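Local atomic coordinates of translation initiation factor eIF2B subunit delta (Schizosaccharomyces pombe, PDB entry 5B04), a protein that forms part of the eIF2B complex, which catalyses the exchange of GDP for GTP on the gamma subunit of initiation factor eIF2. Residues 140-153 and 193-205. Sequence-based numbering, arbitrary orientation.
Sequences DIHPAVIRLGLKLA and HINSQIAYLVSTR
L201 of helix 186-204 fits as a knob into the hole formed by V145, L148, G149 and L152 of helix 143-154, joining two nearly parallel helices of the helical N-terminal part of this eIF2B alpha/beta/delta-family subunit. The segment axes approach to 8.9 Å and cross at -19°. V145 CG1 touches both L201 CG and Y200 CD2, 3.7 Å from each, while V145 and L201 also rest on helix 160-177. G149, with no side chain, probably lets the Y200 ring come close, its CE2 lying 4.2 Å from G149 CA. The V145 carbonyl oxygen lies at the edge of that ring, close to its plane, and I141 CG2 covers one face in a CH-pi contact, 4.3 Å from the centroid. Farther out, Q197 bends at chi2 (-57°) and brings its amide against the backbone preceding helix 143-154. Its OE1 accepts from H142 N at 2.7 Å, in the carbonyl plane and almost straight (174°), and its NE2 donates to D140 O. A leucine in place of Q197 would probably leave H142 N and D140 O without these mates and the 140-142 segment less firmly held against helix 186-204. H142 is the N-cap of the helix that follows: its ND1 accepts from A144 N at 2.9 Å, and its NE2 is hydrogen-bonded to D177 OD2.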
# COMPACT_ATOMS: atom_id res chain seq x y z
N ASP G 140 6.69 21.42 -44.98
CA ASP G 140 6.93 22.72 -44.36
C ASP G 140 7.90 22.66 -43.18
O ASP G 140 8.10 23.65 -42.48
CB ASP G 140 5.60 23.33 -43.89
CG ASP G 140 4.86 22.42 -42.93
OD1 ASP G 140 4.97 21.19 -43.06
OD2 ASP G 140 4.16 22.95 -42.04
N ILE G 141 8.51 21.50 -42.96
CA ILE G 141 9.43 21.33 -41.85
C ILE G 141 10.84 21.81 -42.21
O ILE G 141 11.41 21.40 -43.22
CB ILE G 141 9.50 19.86 -41.38
CG1 ILE G 141 8.11 19.35 -41.04
CG2 ILE G 141 10.43 19.73 -40.18
CD1 ILE G 141 7.42 20.14 -39.94
N HIS G 142 11.39 22.68 -41.37
CA HIS G 142 12.73 23.23 -41.57
C HIS G 142 13.79 22.14 -41.41
O HIS G 142 13.64 21.25 -40.57
CB HIS G 142 12.98 24.38 -40.58
CG HIS G 142 14.22 25.16 -40.86
ND1 HIS G 142 15.48 24.73 -40.48
CD2 HIS G 142 14.41 26.34 -41.49
CE1 HIS G 142 16.38 25.61 -40.86
NE2 HIS G 142 15.76 26.61 -41.47
N PRO G 143 14.85 22.20 -42.24
CA PRO G 143 15.96 21.24 -42.19
C PRO G 143 16.54 21.05 -40.79
O PRO G 143 16.74 19.92 -40.36
CB PRO G 143 17.00 21.88 -43.11
CG PRO G 143 16.18 22.60 -44.12
CD PRO G 143 14.97 23.12 -43.39
N ALA G 144 16.81 22.15 -40.09
CA ALA G 144 17.37 22.09 -38.74
C ALA G 144 16.43 21.37 -37.78
O ALA G 144 16.87 20.71 -36.84
CB ALA G 144 17.67 23.49 -38.23
N VAL G 145 15.13 21.48 -38.04
CA VAL G 145 14.13 20.78 -37.24
C VAL G 145 14.18 19.29 -37.53
O VAL G 145 14.04 18.47 -36.62
CB VAL G 145 12.71 21.32 -37.53
CG1 VAL G 145 11.67 20.55 -36.72
CG2 VAL G 145 12.63 22.80 -37.22
N ILE G 146 14.39 18.94 -38.79
CA ILE G 146 14.46 17.54 -39.21
C ILE G 146 15.61 16.80 -38.54
O ILE G 146 15.41 15.72 -37.98
CB ILE G 146 14.61 17.42 -40.74
CG1 ILE G 146 13.43 18.08 -41.46
CG2 ILE G 146 14.74 15.96 -41.15
CD1 ILE G 146 13.53 18.03 -42.97
N ARG G 147 16.80 17.38 -38.61
CA ARG G 147 17.99 16.77 -38.02
C ARG G 147 17.85 16.64 -36.51
O ARG G 147 18.36 15.69 -35.91
CB ARG G 147 19.24 17.58 -38.37
CG ARG G 147 19.34 17.95 -39.84
CD ARG G 147 20.72 18.49 -40.19
NE ARG G 147 20.84 18.79 -41.61
CZ ARG G 147 21.85 18.39 -42.37
NH1 ARG G 147 22.84 17.67 -41.85
NH2 ARG G 147 21.88 18.70 -43.66
N LEU G 148 17.16 17.59 -35.90
CA LEU G 148 16.88 17.54 -34.47
C LEU G 148 15.92 16.40 -34.17
O LEU G 148 16.04 15.73 -33.14
CB LEU G 148 16.31 18.87 -33.98
CG LEU G 148 16.14 19.01 -32.46
CD1 LEU G 148 17.50 19.06 -31.78
CD2 LEU G 148 15.31 20.23 -32.12
N GLY G 149 14.97 16.19 -35.07
CA GLY G 149 14.00 15.11 -34.93
C GLY G 149 14.66 13.75 -34.99
O GLY G 149 14.27 12.83 -34.28
N LEU G 150 15.67 13.63 -35.85
CA LEU G 150 16.42 12.39 -35.97
C LEU G 150 17.25 12.12 -34.72
O LEU G 150 17.25 11.01 -34.19
CB LEU G 150 17.33 12.42 -37.20
CG LEU G 150 16.65 12.47 -38.57
CD1 LEU G 150 17.69 12.45 -39.67
CD2 LEU G 150 15.68 11.31 -38.72
N LYS G 151 17.95 13.15 -34.24
CA LYS G 151 18.84 13.00 -33.09
C LYS G 151 18.07 12.77 -31.80
O LYS G 151 18.53 12.05 -30.91
CB LYS G 151 19.74 14.23 -32.96
CG LYS G 151 21.21 13.90 -33.11
CD LYS G 151 22.10 15.04 -32.63
CE LYS G 151 21.60 16.39 -33.11
NZ LYS G 151 22.54 17.47 -32.71
N LEU G 152 16.90 13.39 -31.68
CA LEU G 152 16.04 13.17 -30.53
C LEU G 152 15.58 11.72 -30.49
O LEU G 152 15.54 11.09 -29.43
CB LEU G 152 14.83 14.10 -30.56
CG LEU G 152 15.03 15.55 -30.11
CD1 LEU G 152 13.77 16.36 -30.36
CD2 LEU G 152 15.42 15.59 -28.64
N ALA G 153 15.24 11.19 -31.66
CA ALA G 153 14.67 9.85 -31.75
C ALA G 153 15.74 8.76 -31.83
O ALA G 153 15.43 7.58 -31.79
CB ALA G 153 13.75 9.76 -32.96
N HIS G 193 3.71 28.61 -37.77
CA HIS G 193 4.84 27.95 -38.40
C HIS G 193 5.67 27.20 -37.35
O HIS G 193 6.13 26.08 -37.60
CB HIS G 193 5.71 28.96 -39.14
CG HIS G 193 6.82 28.34 -39.94
ND1 HIS G 193 8.15 28.62 -39.71
CD2 HIS G 193 6.79 27.46 -40.97
CE1 HIS G 193 8.89 27.94 -40.56
NE2 HIS G 193 8.09 27.23 -41.34
N ILE G 194 5.84 27.82 -36.19
CA ILE G 194 6.52 27.19 -35.07
C ILE G 194 5.78 25.93 -34.63
O ILE G 194 6.39 24.89 -34.40
CB ILE G 194 6.66 28.16 -33.87
CG1 ILE G 194 7.75 29.20 -34.15
CG2 ILE G 194 6.98 27.41 -32.60
CD1 ILE G 194 9.13 28.61 -34.28
N ASN G 195 4.45 26.04 -34.53
CA ASN G 195 3.61 24.92 -34.14
C ASN G 195 3.77 23.71 -35.06
O ASN G 195 3.63 22.56 -34.62
CB ASN G 195 2.14 25.34 -34.10
CG ASN G 195 1.78 26.08 -32.83
OD1 ASN G 195 2.65 26.41 -32.02
ND2 ASN G 195 0.49 26.35 -32.65
N SER G 196 4.06 23.97 -36.33
CA SER G 196 4.28 22.89 -37.30
C SER G 196 5.55 22.13 -36.97
O SER G 196 5.57 20.90 -37.01
CB SER G 196 4.35 23.45 -38.72
OG SER G 196 3.09 23.95 -39.14
N GLN G 197 6.61 22.86 -36.66
CA GLN G 197 7.89 22.26 -36.32
C GLN G 197 7.78 21.44 -35.03
O GLN G 197 8.39 20.38 -34.90
CB GLN G 197 8.98 23.33 -36.17
CG GLN G 197 8.92 24.43 -37.22
CD GLN G 197 9.02 23.89 -38.64
OE1 GLN G 197 10.10 23.59 -39.13
NE2 GLN G 197 7.87 23.77 -39.31
N ILE G 198 6.99 21.95 -34.09
CA ILE G 198 6.78 21.28 -32.81
C ILE G 198 6.03 19.97 -32.99
O ILE G 198 6.40 18.95 -32.40
CB ILE G 198 6.00 22.18 -31.83
CG1 ILE G 198 6.79 23.46 -31.54
CG2 ILE G 198 5.70 21.44 -30.54
CD1 ILE G 198 6.07 24.41 -30.60
N ALA G 199 4.99 19.99 -33.81
CA ALA G 199 4.16 18.81 -34.06
C ALA G 199 4.97 17.66 -34.64
O ALA G 199 4.74 16.50 -34.33
CB ALA G 199 3.00 19.16 -34.98
N TYR G 200 5.93 18.00 -35.50
CA TYR G 200 6.82 17.00 -36.09
C TYR G 200 7.78 16.45 -35.04
O TYR G 200 8.03 15.25 -34.99
CB TYR G 200 7.59 17.60 -37.27
CG TYR G 200 8.81 16.80 -37.67
CD1 TYR G 200 8.69 15.64 -38.43
CD2 TYR G 200 10.09 17.22 -37.32
CE1 TYR G 200 9.80 14.91 -38.80
CE2 TYR G 200 11.20 16.50 -37.69
CZ TYR G 200 11.06 15.35 -38.43
OH TYR G 200 12.17 14.63 -38.80
N LEU G 201 8.32 17.35 -34.22
CA LEU G 201 9.30 16.97 -33.21
C LEU G 201 8.71 16.07 -32.13
O LEU G 201 9.37 15.15 -31.64
CB LEU G 201 9.91 18.22 -32.56
CG LEU G 201 10.91 18.99 -33.42
CD1 LEU G 201 11.36 20.25 -32.71
CD2 LEU G 201 12.10 18.12 -33.77
N VAL G 202 7.46 16.33 -31.75
CA VAL G 202 6.81 15.55 -30.70
C VAL G 202 6.41 14.18 -31.23
O VAL G 202 6.13 13.26 -30.46
CB VAL G 202 5.56 16.28 -30.15
CG1 VAL G 202 4.38 16.14 -31.09
CG2 VAL G 202 5.21 15.76 -28.76
N SER G 203 6.39 14.03 -32.56
CA SER G 203 6.07 12.76 -33.18
C SER G 203 7.30 11.87 -33.28
O SER G 203 7.19 10.65 -33.40
CB SER G 203 5.46 12.98 -34.57
OG SER G 203 6.40 13.56 -35.45
N THR G 204 8.48 12.48 -33.23
CA THR G 204 9.73 11.74 -33.21
C THR G 204 10.05 11.30 -31.79
O THR G 204 10.54 10.20 -31.56
CB THR G 204 10.90 12.57 -33.77
OG1 THR G 204 11.21 13.63 -32.86
CG2 THR G 204 10.55 13.15 -35.13
N ARG G 205 9.75 12.18 -30.84
CA ARG G 205 9.88 11.87 -29.42
C ARG G 205 9.09 12.87 -28.58
O ARG G 205 9.18 14.08 -28.81
CB ARG G 205 11.35 11.88 -28.98
CG ARG G 205 11.52 11.75 -27.48
CD ARG G 205 12.96 11.49 -27.07
NE ARG G 205 13.02 11.08 -25.67
CZ ARG G 205 14.10 11.19 -24.90
NH1 ARG G 205 15.22 11.70 -25.39
NH2 ARG G 205 14.05 10.80 -23.63